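Local atomic coordinates of agglutinin alpha chain (Maclura pomifera, PDB entry 3LLZ), a protein that binds galactose-containing sugars as a lectin of the jacalin family and recognises the T-antigen disaccharide Gal-beta-1,3-GalNAc. Residues G7-I12 / M37-E42; G73-E76 / I81-L84; K117-I120 / L124-F127. All blocks are in the same frame, centred on the assembly; numbering follows the deposited sequence.

How the contacts relate
The three contacts follow one another along the chain of a beta-prism domain. Contact 3 (117-120 with 124-127) is the one that touches the sugar, through Asp125. Contact 2 (73-76 with 81-84) lies beside it, with centres about 11 Å apart. Ile81 N probably donates a hydrogen bond to Leu124 O (2.9 Å), and Ile81 CD1 packs against the backbone near Asp125 and Tyr126. In contact 2 the side chain of Val75 is about 7 Å from the bound NGA. Contact 1 (7-12 with 37-42) lies across the chain's centre from contact 2, about 26 Å away between centres. Its nearest atoms to contact 3 are about 6 Å distant.

Contact 1 (G7-I12 / M37-E42); sequences GAYTGI and MPFVAE
Tyr9 lays one corner of its ring over a face of the Phe39 ring. The touching atom is CE2 of Tyr9. It sits 3.6 Å from CD1 of Phe39 and 3.7 Å from CE1 of Phe39, so it lies over the face near the CD1-CE1 side of the ring, well off its centre. The hydroxyl end follows along the same border, with Tyr9 OH 3.9 Å from Phe39 CE1. The rings meet obliquely, with planes inclined at 38° and centroids 5.3 Å apart. The side chains as a whole cross at about a right angle. Both residues send CB toward the other segment. With CG anti to the backbone N in Phe39 (chi1 -176°) and anti to the carbonyl carbon in Tyr9 (chi1 -57°), the two rings are carried into the gap between the backbones. The backbones stay well apart, with Tyr9 CA and Phe39 CA 8.7 Å from each other, and no hydrogen bond joins the segments. The contact is apolar and small.

Tyr9 is fixed by other partners. Its OH is hydrogen-bonded to Asp6 O, and its ring stacks with Tyr32, whose strand 25-34 lies between strands 11-19 and 37-40 in the sheet. Leu34 and Asn35 of a neighbouring subunit pack on Phe39 and Tyr9 respectively, which places the pair at a subunit interface. Just after Tyr9, Thr10 and Gly11 both face Asp33 in a classic beta bulge. The pair thus joins the segment 7-12 to the outermost strand 37-40, in one of the four-stranded antiparallel sheets of the jacalin-type beta-prism fold.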
loop_
_atom_site.group_PDB
_atom_site.type_symbol
_atom_site.label_atom_id
_atom_site.label_comp_id
_atom_site.label_asym_id
_atom_site.label_seq_id
_atom_site.Cartn_x
_atom_site.Cartn_y
_atom_site.Cartn_z
ATOM N N GLY A 7 -14.627 -7.218 -3.767
ATOM C CA GLY A 7 -13.782 -6.042 -3.766
ATOM C C GLY A 7 -13.048 -5.940 -2.443
ATOM O O GLY A 7 -12.983 -6.913 -1.682
ATOM N N ALA A 8 -12.512 -4.758 -2.148
ATOM C CA ALA A 8 -11.755 -4.545 -0.922
ATOM C C ALA A 8 -12.472 -3.713 0.132
ATOM O O ALA A 8 -13.245 -2.809 -0.192
ATOM C CB ALA A 8 -10.419 -3.902 -1.258
ATOM N N TYR A 9 -12.197 -4.029 1.395
ATOM C CA TYR A 9 -12.787 -3.329 2.531
ATOM C C TYR A 9 -11.685 -3.068 3.554
ATOM O O TYR A 9 -10.508 -3.070 3.197
ATOM C CB TYR A 9 -13.923 -4.170 3.130
ATOM C CG TYR A 9 -14.988 -4.507 2.109
ATOM C CD1 TYR A 9 -14.791 -5.524 1.175
ATOM C CD2 TYR A 9 -16.158 -3.756 2.023
ATOM C CE1 TYR A 9 -15.729 -5.783 0.174
ATOM C CE2 TYR A 9 -17.104 -4.007 1.022
ATOM C CZ TYR A 9 -16.881 -5.020 0.103
ATOM O OH TYR A 9 -17.797 -5.263 -0.896
ATOM N N THR A 10 -12.035 -2.833 4.814
ATOM C CA THR A 10 -10.992 -2.571 5.803
ATOM C C THR A 10 -10.789 -3.680 6.832
ATOM O O THR A 10 -10.056 -3.511 7.802
ATOM C CB THR A 10 -11.232 -1.231 6.536
ATOM O OG1 THR A 10 -12.552 -1.209 7.082
ATOM C CG2 THR A 10 -11.075 -0.061 5.566
ATOM N N GLY A 11 -11.429 -4.825 6.608
ATOM C CA GLY A 11 -11.278 -5.933 7.533
ATOM C C GLY A 11 -12.387 -6.953 7.391
ATOM O O GLY A 11 -13.275 -6.802 6.555
ATOM N N ILE A 12 -12.329 -7.999 8.209
ATOM C CA ILE A 12 -13.342 -9.048 8.175
ATOM C C ILE A 12 -14.002 -9.204 9.542
ATOM O O ILE A 12 -13.322 -9.308 10.559
ATOM C CB ILE A 12 -12.732 -10.409 7.792
ATOM C CG1 ILE A 12 -12.052 -10.312 6.425
ATOM C CG2 ILE A 12 -13.826 -11.476 7.774
ATOM C CD1 ILE A 12 -11.407 -11.595 5.975
ATOM N N MET A 37 -17.686 0.126 10.402
ATOM C CA MET A 37 -19.072 -0.323 10.342
ATOM C C MET A 37 -19.158 -1.705 9.711
ATOM O O MET A 37 -18.402 -2.025 8.796
ATOM C CB MET A 37 -19.920 0.621 9.488
ATOM C CG MET A 37 -19.813 2.094 9.812
ATOM S SD MET A 37 -20.901 3.045 8.721
ATOM C CE MET A 37 -20.125 2.758 7.132
ATOM N N PRO A 38 -20.074 -2.550 10.201
ATOM C CA PRO A 38 -20.185 -3.878 9.599
ATOM C C PRO A 38 -20.805 -3.697 8.214
ATOM O O PRO A 38 -21.751 -2.925 8.050
ATOM C CB PRO A 38 -21.125 -4.613 10.553
ATOM C CG PRO A 38 -20.872 -3.932 11.873
ATOM C CD PRO A 38 -20.823 -2.485 11.467
ATOM N N PHE A 39 -20.264 -4.386 7.218
ATOM C CA PHE A 39 -20.790 -4.290 5.864
ATOM C C PHE A 39 -21.035 -5.693 5.329
ATOM O O PHE A 39 -20.095 -6.419 5.003
ATOM C CB PHE A 39 -19.809 -3.529 4.959
ATOM C CG PHE A 39 -20.319 -3.304 3.556
ATOM C CD1 PHE A 39 -20.307 -4.332 2.617
ATOM C CD2 PHE A 39 -20.827 -2.063 3.180
ATOM C CE1 PHE A 39 -20.792 -4.128 1.325
ATOM C CE2 PHE A 39 -21.315 -1.847 1.890
ATOM C CZ PHE A 39 -21.298 -2.880 0.960
ATOM N N VAL A 40 -22.303 -6.083 5.256
ATOM C CA VAL A 40 -22.646 -7.408 4.760
ATOM C C VAL A 40 -22.632 -7.428 3.237
ATOM O O VAL A 40 -23.438 -6.766 2.577
ATOM C CB VAL A 40 -24.033 -7.860 5.283
ATOM C CG1 VAL A 40 -25.096 -6.870 4.869
ATOM C CG2 VAL A 40 -24.360 -9.245 4.757
ATOM N N ALA A 41 -21.694 -8.181 2.673
ATOM C CA ALA A 41 -21.576 -8.281 1.229
ATOM C C ALA A 41 -22.627 -9.225 0.659
ATOM O O ALA A 41 -23.388 -9.852 1.398
ATOM C CB ALA A 41 -20.176 -8.757 0.850
ATOM N N GLU A 42 -22.661 -9.318 -0.663
ATOM C CA GLU A 42 -23.613 -10.172 -1.356
ATOM C C GLU A 42 -23.459 -11.655 -1.026
ATOM O O GLU A 42 -22.354 -12.144 -0.784
ATOM C CB GLU A 42 -23.482 -9.951 -2.865
ATOM C CG GLU A 42 -23.948 -8.567 -3.309
ATOM C CD GLU A 42 -23.420 -8.167 -4.676
ATOM O OE1 GLU A 42 -23.417 -9.016 -5.593
ATOM O OE2 GLU A 42 -23.021 -6.993 -4.836
#

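Contact 2 (G73-E76 / I81-L84); sequences GKVE and IRSL
The bend at chi3 of Arg82 (66°) turns its guanidinium group across Val75, while chi1 (-53°) sets CG beside the backbone N and anti to the carbonyl carbon. Val75 answers with CG2, the branch that lies anti to its own carbonyl carbon. The contact belongs to the beta hairpin of strands 65-75 and 78-88 in the beta-prism fold. Here the strands have splayed, and the short segments make an angle of 120°. A classic beta bulge adds to the irregularity, with Arg82 and Ser83 both facing Tyr71.

No hydrogen bond crosses between the segments. The long side chain of Arg82 makes most of the contact. Its CG is 3.6 Å from Gly73 N, and its CD is 3.6 Å from Gly73 CA. The aliphatic part of the chain runs close over this glycine, which has no side chain to obstruct it. Farther out, Val75 CG2 meets one face of the guanidinium, 3.5 Å from Arg82 NE. The N-H of NE is used elsewhere, in a hydrogen bond to Thr23 O. Lys74 O lies 3.8 Å above the guanidinium plane, offset toward its rim, with Arg82 NH1 as its nearest atom at 3.9 Å.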
loop_
_atom_site.group_PDB
_atom_site.type_symbol
_atom_site.label_atom_id
_atom_site.label_comp_id
_atom_site.label_asym_id
_atom_site.label_seq_id
_atom_site.Cartn_x
_atom_site.Cartn_y
_atom_site.Cartn_z
ATOM N N GLY A 73 -10.023 -30.444 -5.121
ATOM C CA GLY A 73 -10.197 -31.756 -5.711
ATOM C C GLY A 73 -11.404 -31.778 -6.621
ATOM O O GLY A 73 -12.121 -30.790 -6.733
ATOM N N LYS A 74 -11.639 -32.910 -7.270
ATOM C CA LYS A 74 -12.768 -33.016 -8.177
ATOM C C LYS A 74 -14.023 -33.602 -7.551
ATOM O O LYS A 74 -13.973 -34.513 -6.721
ATOM C CB LYS A 74 -12.384 -33.843 -9.407
ATOM C CG LYS A 74 -11.386 -33.169 -10.335
ATOM C CD LYS A 74 -11.093 -34.042 -11.541
ATOM C CE LYS A 74 -10.154 -33.346 -12.514
ATOM N NZ LYS A 74 -9.865 -34.194 -13.708
ATOM N N VAL A 75 -15.155 -33.034 -7.946
ATOM C CA VAL A 75 -16.463 -33.483 -7.511
ATOM C C VAL A 75 -17.262 -33.474 -8.805
ATOM O O VAL A 75 -17.403 -32.432 -9.447
ATOM C CB VAL A 75 -17.095 -32.521 -6.484
ATOM C CG1 VAL A 75 -18.501 -32.991 -6.131
ATOM C CG2 VAL A 75 -16.229 -32.466 -5.229
ATOM N N GLU A 76 -17.756 -34.643 -9.203
ATOM C CA GLU A 76 -18.505 -34.769 -10.442
ATOM C C GLU A 76 -17.690 -34.218 -11.614
ATOM O O GLU A 76 -18.236 -33.641 -12.551
ATOM C CB GLU A 76 -19.857 -34.054 -10.322
ATOM C CG GLU A 76 -20.877 -34.845 -9.510
ATOM C CD GLU A 76 -22.121 -34.049 -9.152
ATOM O OE1 GLU A 76 -22.592 -33.251 -9.989
ATOM O OE2 GLU A 76 -22.639 -34.235 -8.030
ATOM N N ILE A 81 -13.077 -26.268 -4.535
ATOM C CA ILE A 81 -12.505 -26.170 -3.200
ATOM C C ILE A 81 -13.336 -27.124 -2.352
ATOM O O ILE A 81 -14.529 -26.901 -2.126
ATOM C CB ILE A 81 -12.601 -24.727 -2.643
ATOM C CG1 ILE A 81 -11.752 -23.772 -3.490
ATOM C CG2 ILE A 81 -12.093 -24.688 -1.209
ATOM C CD1 ILE A 81 -12.169 -23.669 -4.925
ATOM N N ARG A 82 -12.705 -28.201 -1.897
ATOM C CA ARG A 82 -13.409 -29.207 -1.113
ATOM C C ARG A 82 -13.372 -28.996 0.388
ATOM O O ARG A 82 -14.225 -29.510 1.109
ATOM C CB ARG A 82 -12.863 -30.593 -1.447
ATOM C CG ARG A 82 -12.854 -30.904 -2.932
ATOM C CD ARG A 82 -12.733 -32.393 -3.168
ATOM N NE ARG A 82 -13.916 -33.096 -2.681
ATOM C CZ ARG A 82 -14.030 -34.419 -2.632
ATOM N NH1 ARG A 82 -13.029 -35.188 -3.040
ATOM N NH2 ARG A 82 -15.149 -34.973 -2.183
ATOM N N SER A 83 -12.386 -28.242 0.862
ATOM C CA SER A 83 -12.266 -27.990 2.287
ATOM C C SER A 83 -11.609 -26.645 2.558
ATOM O O SER A 83 -10.825 -26.152 1.744
ATOM C CB SER A 83 -11.447 -29.105 2.947
ATOM O OG SER A 83 -11.328 -28.897 4.341
ATOM N N LEU A 84 -11.945 -26.064 3.705
ATOM C CA LEU A 84 -11.394 -24.781 4.130
ATOM C C LEU A 84 -11.122 -24.755 5.625
ATOM O O LEU A 84 -11.862 -25.338 6.419
ATOM C CB LEU A 84 -12.360 -23.639 3.797
ATOM C CG LEU A 84 -12.488 -23.188 2.343
ATOM C CD1 LEU A 84 -13.645 -22.204 2.241
ATOM C CD2 LEU A 84 -11.190 -22.544 1.873
#

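Contact 3 (K117-I120 / L124-F127); sequences KGSI and LDYF. With NGA (2-acetamido-2-deoxy-beta-D-galactopyranose), chain C.
Ser119 and Tyr126 form the tight part of this contact. Ser119 CB sits over one face of the tyrosine ring in a CH-pi contact, 3.4 Å from Tyr126 CZ. The ring folds back over Ser119 because its CG lies between the backbone N and the carbonyl carbon (chi1 56°). Gly118 lets the strands close in, its CA only 3.9 Å from Phe127 CA. On the sheet face opposite the tyrosine, Ile120 CG1 packs on Leu124 CD1.

The strands form an antiparallel beta hairpin of the beta-prism fold, with a beta bulge that makes Asp125 the extra residue opposite Ser119 and Ile120. Ser119 N bonds to Tyr126 O, and Asp125 N to Ser119 O. The CB of Asp125 points toward 117-120. Ser119 OG donates to its OD2 at 2.7 Å, on the anti side. This second-shell bond probably helps to orient the carboxylate, whose OD1 accepts from O4 (2.6 Å) and O6 (2.8 Å) of the GalNAc. The N-terminal amino group of Gly1 and the backbone N of Tyr122 and Trp123 also hydrogen-bond the sugar.

The looser side is the side chain of partly exposed Lys117, no nearer than 5.4 Å (CG to Phe127 C); its NZ forms a salt bridge with Glu109 of a neighbouring subunit.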
loop_
_atom_site.group_PDB
_atom_site.type_symbol
_atom_site.label_atom_id
_atom_site.label_comp_id
_atom_site.label_asym_id
_atom_site.label_seq_id
_atom_site.Cartn_x
_atom_site.Cartn_y
_atom_site.Cartn_z
ATOM N N LYS A 117 -12.957 -12.866 -3.784
ATOM C CA LYS A 117 -13.550 -12.928 -5.111
ATOM C C LYS A 117 -13.435 -14.384 -5.538
ATOM O O LYS A 117 -12.662 -15.151 -4.956
ATOM C CB LYS A 117 -12.835 -12.000 -6.109
ATOM C CG LYS A 117 -11.379 -12.331 -6.405
ATOM C CD LYS A 117 -10.797 -11.329 -7.406
ATOM C CE LYS A 117 -11.397 -11.478 -8.799
ATOM N NZ LYS A 117 -10.915 -12.708 -9.487
ATOM N N GLY A 118 -14.222 -14.782 -6.526
ATOM C CA GLY A 118 -14.149 -16.157 -6.974
ATOM C C GLY A 118 -15.296 -16.546 -7.875
ATOM O O GLY A 118 -15.802 -15.733 -8.648
ATOM N N SER A 119 -15.707 -17.804 -7.763
ATOM C CA SER A 119 -16.788 -18.333 -8.581
ATOM C C SER A 119 -17.464 -19.474 -7.851
ATOM O O SER A 119 -16.793 -20.297 -7.237
ATOM C CB SER A 119 -16.228 -18.844 -9.908
ATOM O OG SER A 119 -17.209 -19.561 -10.642
ATOM N N ILE A 120 -18.790 -19.518 -7.905
ATOM C CA ILE A 120 -19.525 -20.593 -7.257
ATOM C C ILE A 120 -20.631 -21.111 -8.166
ATOM O O ILE A 120 -21.434 -20.337 -8.689
ATOM C CB ILE A 120 -20.163 -20.138 -5.923
ATOM C CG1 ILE A 120 -19.088 -19.540 -5.009
ATOM C CG2 ILE A 120 -20.834 -21.332 -5.231
ATOM C CD1 ILE A 120 -19.597 -19.117 -3.636
ATOM N N LEU A 124 -17.918 -24.171 -4.634
ATOM C CA LEU A 124 -16.958 -23.080 -4.768
ATOM C C LEU A 124 -15.907 -23.537 -5.773
ATOM O O LEU A 124 -15.103 -24.422 -5.483
ATOM C CB LEU A 124 -16.317 -22.796 -3.408
ATOM C CG LEU A 124 -15.215 -21.738 -3.354
ATOM C CD1 LEU A 124 -15.739 -20.399 -3.859
ATOM C CD2 LEU A 124 -14.724 -21.616 -1.916
ATOM N N ASP A 125 -15.918 -22.940 -6.959
ATOM C CA ASP A 125 -14.985 -23.326 -8.015
ATOM C C ASP A 125 -13.554 -22.919 -7.715
ATOM O O ASP A 125 -12.614 -23.696 -7.903
ATOM C CB ASP A 125 -15.405 -22.700 -9.342
ATOM C CG ASP A 125 -16.819 -23.059 -9.726
ATOM O OD1 ASP A 125 -17.122 -24.270 -9.816
ATOM O OD2 ASP A 125 -17.623 -22.130 -9.942
ATOM N N TYR A 126 -13.401 -21.686 -7.259
ATOM C CA TYR A 126 -12.095 -21.140 -6.940
ATOM C C TYR A 126 -12.315 -19.811 -6.249
ATOM O O TYR A 126 -13.423 -19.285 -6.240
ATOM C CB TYR A 126 -11.273 -20.926 -8.219
ATOM C CG TYR A 126 -11.933 -20.053 -9.271
ATOM C CD1 TYR A 126 -12.564 -20.620 -10.379
ATOM C CD2 TYR A 126 -11.925 -18.661 -9.160
ATOM C CE1 TYR A 126 -13.168 -19.823 -11.355
ATOM C CE2 TYR A 126 -12.528 -17.855 -10.129
ATOM C CZ TYR A 126 -13.147 -18.444 -11.221
ATOM O OH TYR A 126 -13.753 -17.654 -12.175
ATOM N N PHE A 127 -11.260 -19.271 -5.654
ATOM C CA PHE A 127 -11.373 -17.982 -4.997
ATOM C C PHE A 127 -10.010 -17.332 -4.883
ATOM O O PHE A 127 -8.977 -18.004 -4.940
ATOM C CB PHE A 127 -12.002 -18.127 -3.605
ATOM C CG PHE A 127 -11.087 -18.731 -2.577
ATOM C CD1 PHE A 127 -10.323 -17.918 -1.746
ATOM C CD2 PHE A 127 -10.984 -20.111 -2.446
ATOM C CE1 PHE A 127 -9.468 -18.474 -0.792
ATOM C CE2 PHE A 127 -10.133 -20.676 -1.500
ATOM C CZ PHE A 127 -9.374 -19.856 -0.670
HETATM C C1 NGA C . -21.889 -25.778 -12.532
HETATM C C2 NGA C . -21.247 -24.613 -13.305
HETATM C C3 NGA C . -19.813 -25.009 -13.640
HETATM C C4 NGA C . -19.054 -25.270 -12.332
HETATM C C5 NGA C . -19.769 -26.414 -11.589
HETATM C C6 NGA C . -19.132 -26.815 -10.261
HETATM C C7 NGA C . -22.347 -23.100 -14.819
HETATM C C8 NGA C . -23.208 -22.901 -16.054
HETATM N N2 NGA C . -21.996 -24.347 -14.518
HETATM O O1 NGA C . -23.182 -25.447 -12.172
HETATM O O3 NGA C . -19.148 -24.022 -14.477
HETATM O O4 NGA C . -19.062 -24.095 -11.530
HETATM O O5 NGA C . -21.151 -26.060 -11.326
HETATM O O6 NGA C . -19.362 -25.850 -9.239
HETATM O O7 NGA C . -22.004 -22.128 -14.147
#